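Local coordinates for protein tRNA-splicing ligase RtcB (Thermus thermophilus, PDB 2EPG) that probably joins RNA ends in a GTP- and manganese-dependent reaction, sealing a 2',3'-cyclic phosphate or 3'-phosphate end to a 5'-hydroxyl end, at residues G104-S116 against A300-A312. Sequence-based numbering, arbitrary orientation.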
loop_
_atom_site.group_PDB
_atom_site.type_symbol
_atom_site.label_atom_id
_atom_site.label_comp_id
_atom_site.label_asym_id
_atom_site.label_seq_id
_atom_site.Cartn_x
_atom_site.Cartn_y
_atom_site.Cartn_z
ATOM N N GLY A 104 3.900 8.257 -6.130
ATOM C CA GLY A 104 5.094 8.096 -5.326
ATOM C C GLY A 104 6.097 7.259 -6.098
ATOM O O GLY A 104 5.732 6.498 -7.005
ATOM N N PHE A 105 7.366 7.373 -5.739
ATOM C CA PHE A 105 8.375 6.626 -6.457
ATOM C C PHE A 105 8.292 5.120 -6.323
ATOM O O PHE A 105 8.424 4.415 -7.319
ATOM C CB PHE A 105 9.772 7.168 -6.127
ATOM C CG PHE A 105 10.127 8.390 -6.952
ATOM C CD1 PHE A 105 9.527 9.623 -6.690
ATOM C CD2 PHE A 105 10.934 8.270 -8.088
ATOM C CE1 PHE A 105 9.716 10.716 -7.558
ATOM C CE2 PHE A 105 11.127 9.352 -8.959
ATOM C CZ PHE A 105 10.518 10.572 -8.698
ATOM N N ASP A 106 8.039 4.607 -5.125
ATOM C CA ASP A 106 7.944 3.163 -5.010
ATOM C C ASP A 106 6.523 2.688 -5.345
ATOM O O ASP A 106 5.687 2.498 -4.472
ATOM C CB ASP A 106 8.354 2.685 -3.625
ATOM C CG ASP A 106 8.539 1.166 -3.574
ATOM O OD1 ASP A 106 9.040 0.651 -2.549
ATOM O OD2 ASP A 106 8.177 0.486 -4.558
ATOM N N ILE A 107 6.271 2.518 -6.639
ATOM C CA ILE A 107 4.983 2.081 -7.143
ATOM C C ILE A 107 4.593 0.747 -6.557
ATOM O O ILE A 107 5.343 -0.234 -6.610
ATOM C CB ILE A 107 4.990 2.005 -8.679
ATOM C CG1 ILE A 107 5.271 3.409 -9.235
ATOM C CG2 ILE A 107 3.628 1.469 -9.203
ATOM C CD1 ILE A 107 5.497 3.469 -10.748
ATOM N N ASN A 108 3.390 0.734 -5.998
ATOM C CA ASN A 108 2.816 -0.428 -5.336
ATOM C C ASN A 108 3.660 -0.956 -4.205
ATOM O O ASN A 108 3.728 -2.163 -3.989
ATOM C CB ASN A 108 2.490 -1.571 -6.296
ATOM C CG ASN A 108 1.636 -2.674 -5.626
ATOM O OD1 ASN A 108 1.204 -2.532 -4.466
ATOM N ND2 ASN A 108 1.390 -3.765 -6.351
ATOM N N CYS A 109 4.347 -0.053 -3.510
ATOM C CA CYS A 109 5.061 -0.448 -2.309
ATOM C C CYS A 109 3.785 -0.843 -1.559
ATOM O O CYS A 109 2.788 -0.098 -1.589
ATOM C CB CYS A 109 5.695 0.769 -1.616
ATOM S SG CYS A 109 6.242 0.464 0.103
ATOM N N GLY A 110 3.778 -2.003 -0.924
ATOM C CA GLY A 110 2.563 -2.409 -0.255
ATOM C C GLY A 110 2.777 -3.409 0.851
ATOM O O GLY A 110 3.905 -3.620 1.297
ATOM N N VAL A 111 1.691 -4.055 1.262
ATOM C CA VAL A 111 1.756 -4.993 2.363
ATOM C C VAL A 111 0.984 -6.278 2.131
ATOM O O VAL A 111 -0.121 -6.254 1.603
ATOM C CB VAL A 111 1.170 -4.341 3.650
ATOM C CG1 VAL A 111 1.404 -5.235 4.848
ATOM C CG2 VAL A 111 1.780 -2.955 3.860
ATOM N N ARG A 112 1.573 -7.397 2.535
ATOM C CA ARG A 112 0.881 -8.666 2.460
ATOM C C ARG A 112 0.893 -9.239 3.878
ATOM O O ARG A 112 1.928 -9.199 4.565
ATOM C CB ARG A 112 1.574 -9.659 1.530
ATOM C CG ARG A 112 0.959 -11.058 1.647
ATOM C CD ARG A 112 1.419 -12.067 0.599
ATOM N NE ARG A 112 1.042 -11.731 -0.775
ATOM C CZ ARG A 112 0.924 -12.639 -1.742
ATOM N NH1 ARG A 112 0.595 -12.292 -2.980
ATOM N NH2 ARG A 112 1.096 -13.916 -1.460
ATOM N N LEU A 113 -0.252 -9.752 4.320
ATOM C CA LEU A 113 -0.328 -10.369 5.633
ATOM C C LEU A 113 -0.740 -11.836 5.492
ATOM O O LEU A 113 -1.791 -12.148 4.916
ATOM C CB LEU A 113 -1.341 -9.649 6.539
ATOM C CG LEU A 113 -1.462 -10.197 7.975
ATOM C CD1 LEU A 113 -0.154 -9.978 8.746
ATOM C CD2 LEU A 113 -2.575 -9.479 8.714
ATOM N N LEU A 114 0.106 -12.727 6.006
ATOM C CA LEU A 114 -0.188 -14.149 5.997
ATOM C C LEU A 114 -0.723 -14.463 7.407
ATOM O O LEU A 114 -0.238 -13.903 8.396
ATOM C CB LEU A 114 1.091 -14.974 5.735
ATOM C CG LEU A 114 1.910 -14.713 4.462
ATOM C CD1 LEU A 114 3.079 -15.703 4.373
ATOM C CD2 LEU A 114 1.008 -14.853 3.245
ATOM N N ALA A 115 -1.723 -15.338 7.483
ATOM C CA ALA A 115 -2.318 -15.744 8.751
ATOM C C ALA A 115 -2.148 -17.257 8.865
ATOM O O ALA A 115 -2.514 -17.986 7.947
ATOM C CB ALA A 115 -3.801 -15.378 8.772
ATOM N N SER A 116 -1.615 -17.735 9.983
ATOM C CA SER A 116 -1.379 -19.172 10.143
ATOM C C SER A 116 -2.284 -19.856 11.171
ATOM O O SER A 116 -3.084 -19.196 11.840
ATOM C CB SER A 116 0.062 -19.408 10.571
ATOM O OG SER A 116 0.206 -19.077 11.943
ATOM N N ALA A 300 4.791 -1.977 -13.269
ATOM C CA ALA A 300 5.574 -1.905 -12.054
ATOM C C ALA A 300 4.743 -2.478 -10.891
ATOM O O ALA A 300 5.250 -3.229 -10.060
ATOM C CB ALA A 300 5.955 -0.460 -11.774
ATOM N N ALA A 301 3.461 -2.124 -10.836
ATOM C CA ALA A 301 2.609 -2.626 -9.764
ATOM C C ALA A 301 2.522 -4.156 -9.803
ATOM O O ALA A 301 2.580 -4.809 -8.769
ATOM C CB ALA A 301 1.206 -2.001 -9.866
ATOM N N ASN A 302 2.378 -4.723 -10.994
ATOM C CA ASN A 302 2.277 -6.172 -11.137
ATOM C C ASN A 302 3.561 -6.839 -10.684
ATOM O O ASN A 302 3.541 -7.952 -10.156
ATOM C CB ASN A 302 1.966 -6.550 -12.599
ATOM C CG ASN A 302 0.570 -6.127 -13.019
ATOM O OD1 ASN A 302 0.231 -6.093 -14.219
ATOM N ND2 ASN A 302 -0.259 -5.816 -12.032
ATOM N N PHE A 303 4.677 -6.149 -10.890
ATOM C CA PHE A 303 5.965 -6.667 -10.480
ATOM C C PHE A 303 5.998 -6.690 -8.957
ATOM O O PHE A 303 6.437 -7.668 -8.338
ATOM C CB PHE A 303 7.096 -5.780 -11.017
ATOM C CG PHE A 303 8.469 -6.246 -10.609
ATOM C CD1 PHE A 303 8.993 -7.431 -11.109
ATOM C CD2 PHE A 303 9.229 -5.510 -9.713
ATOM C CE1 PHE A 303 10.257 -7.872 -10.724
ATOM C CE2 PHE A 303 10.490 -5.943 -9.319
ATOM C CZ PHE A 303 11.004 -7.128 -9.828
ATOM N N ALA A 304 5.519 -5.612 -8.346
ATOM C CA ALA A 304 5.494 -5.543 -6.881
ATOM C C ALA A 304 4.569 -6.636 -6.336
ATOM O O ALA A 304 4.876 -7.277 -5.335
ATOM C CB ALA A 304 5.023 -4.143 -6.407
ATOM N N PHE A 305 3.428 -6.853 -6.983
ATOM C CA PHE A 305 2.533 -7.905 -6.512
ATOM C C PHE A 305 3.257 -9.258 -6.547
ATOM O O PHE A 305 3.162 -10.042 -5.613
ATOM C CB PHE A 305 1.272 -7.980 -7.386
ATOM C CG PHE A 305 0.186 -6.999 -6.992
ATOM C CD1 PHE A 305 -0.481 -6.257 -7.963
ATOM C CD2 PHE A 305 -0.185 -6.840 -5.656
ATOM C CE1 PHE A 305 -1.496 -5.374 -7.619
ATOM C CE2 PHE A 305 -1.197 -5.961 -5.298
ATOM C CZ PHE A 305 -1.857 -5.223 -6.284
ATOM N N ALA A 306 3.993 -9.519 -7.629
ATOM C CA ALA A 306 4.719 -10.782 -7.804
ATOM C C ALA A 306 5.827 -10.928 -6.797
ATOM O O ALA A 306 6.098 -12.020 -6.297
ATOM C CB ALA A 306 5.290 -10.867 -9.213
ATOM N N ASN A 307 6.483 -9.818 -6.506
ATOM C CA ASN A 307 7.567 -9.818 -5.543
ATOM C C ASN A 307 7.073 -10.273 -4.163
ATOM O O ASN A 307 7.739 -11.063 -3.482
ATOM C CB ASN A 307 8.174 -8.413 -5.442
ATOM C CG ASN A 307 9.399 -8.385 -4.560
ATOM O OD1 ASN A 307 10.251 -9.263 -4.658
ATOM N ND2 ASN A 307 9.504 -7.376 -3.702
ATOM N N ARG A 308 5.918 -9.760 -3.739
ATOM C CA ARG A 308 5.382 -10.143 -2.441
ATOM C C ARG A 308 4.920 -11.601 -2.496
ATOM O O ARG A 308 5.072 -12.347 -1.527
ATOM C CB ARG A 308 4.232 -9.210 -2.034
ATOM C CG ARG A 308 4.703 -7.786 -1.690
ATOM C CD ARG A 308 3.660 -6.983 -0.899
ATOM N NE ARG A 308 2.484 -6.595 -1.680
ATOM C CZ ARG A 308 2.366 -5.459 -2.363
ATOM N NH1 ARG A 308 1.254 -5.208 -3.028
ATOM N NH2 ARG A 308 3.356 -4.573 -2.387
ATOM N N GLN A 309 4.362 -12.010 -3.631
ATOM C CA GLN A 309 3.916 -13.379 -3.779
ATOM C C GLN A 309 5.117 -14.317 -3.631
ATOM O O GLN A 309 5.025 -15.330 -2.935
ATOM C CB GLN A 309 3.256 -13.586 -5.149
ATOM C CG GLN A 309 2.841 -15.034 -5.429
ATOM C CD GLN A 309 1.762 -15.554 -4.459
ATOM O OE1 GLN A 309 0.779 -14.866 -4.177
ATOM N NE2 GLN A 309 1.941 -16.772 -3.970
ATOM N N LEU A 310 6.246 -13.963 -4.252
ATOM C CA LEU A 310 7.446 -14.804 -4.188
ATOM C C LEU A 310 7.960 -14.889 -2.769
ATOM O O LEU A 310 8.319 -15.956 -2.290
ATOM C CB LEU A 310 8.577 -14.255 -5.082
ATOM C CG LEU A 310 9.293 -15.228 -6.041
ATOM C CD1 LEU A 310 10.659 -14.655 -6.453
ATOM C CD2 LEU A 310 9.466 -16.599 -5.400
ATOM N N ILE A 311 8.009 -13.751 -2.094
ATOM C CA ILE A 311 8.485 -13.730 -0.719
ATOM C C ILE A 311 7.601 -14.615 0.154
ATOM O O ILE A 311 8.094 -15.349 1.006
ATOM C CB ILE A 311 8.516 -12.287 -0.173
ATOM C CG1 ILE A 311 9.567 -11.475 -0.949
ATOM C CG2 ILE A 311 8.866 -12.288 1.326
ATOM C CD1 ILE A 311 9.568 -9.987 -0.653
ATOM N N ALA A 312 6.294 -14.560 -0.073
ATOM C CA ALA A 312 5.368 -15.376 0.705
ATOM C C ALA A 312 5.681 -16.854 0.488
ATOM O O ALA A 312 5.606 -17.651 1.425
ATOM C CB ALA A 312 3.923 -15.074 0.302
HETATM O O HOH W 1 0.931 -9.713 -4.096
#
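With CG trans to its own nitrogen (chi1 -169°), Asn-108 turns its amide toward the helix, where Arg-308, bent at chi3 (-71°), brings its guanidinium to meet it. NH2 of Arg-308 donates to the backbone O of Asn-108 at 2.9 Å, the oxygen lying in the guanidinium plane, while NH1 points at OD1, an atom less surely placed. The amide's ND2 reaches Ala-301 O at 2.9 Å, a carbonyl shared with Phe-305 N. Asn-108 ND2 also sits 3.2 Å above the centre of the Phe-305 ring, the amide and ring planes 74° apart. CA of Gly-110 lies over one face of the Arg-308 guanidinium, where there is no room for a beta carbon beside NH2. The long helix 288-321 thus packs against strand 110-119 and the turn leading into it, which in this RtcB-family ligase carries Asp-106, a predicted manganese ligand. Arg-112 grips OE1 of Gln-309 end-on with NH1 (2.8 Å) and NH2 (2.9 Å), both from one face of the acceptor amide. A water accepts from Arg-112 NH1 and donates to Phe-305 O, and Asp-336 forms salt bridges to both arginines, probably easing their like charges. A leucine in place of Arg-112 would probably leave Gln-309 OE1 and the water without these donors, and Asp-336 with one cation fewer. Beyond it, Leu-114 CD2 rests on Ala-312 CB at 4.1 Å.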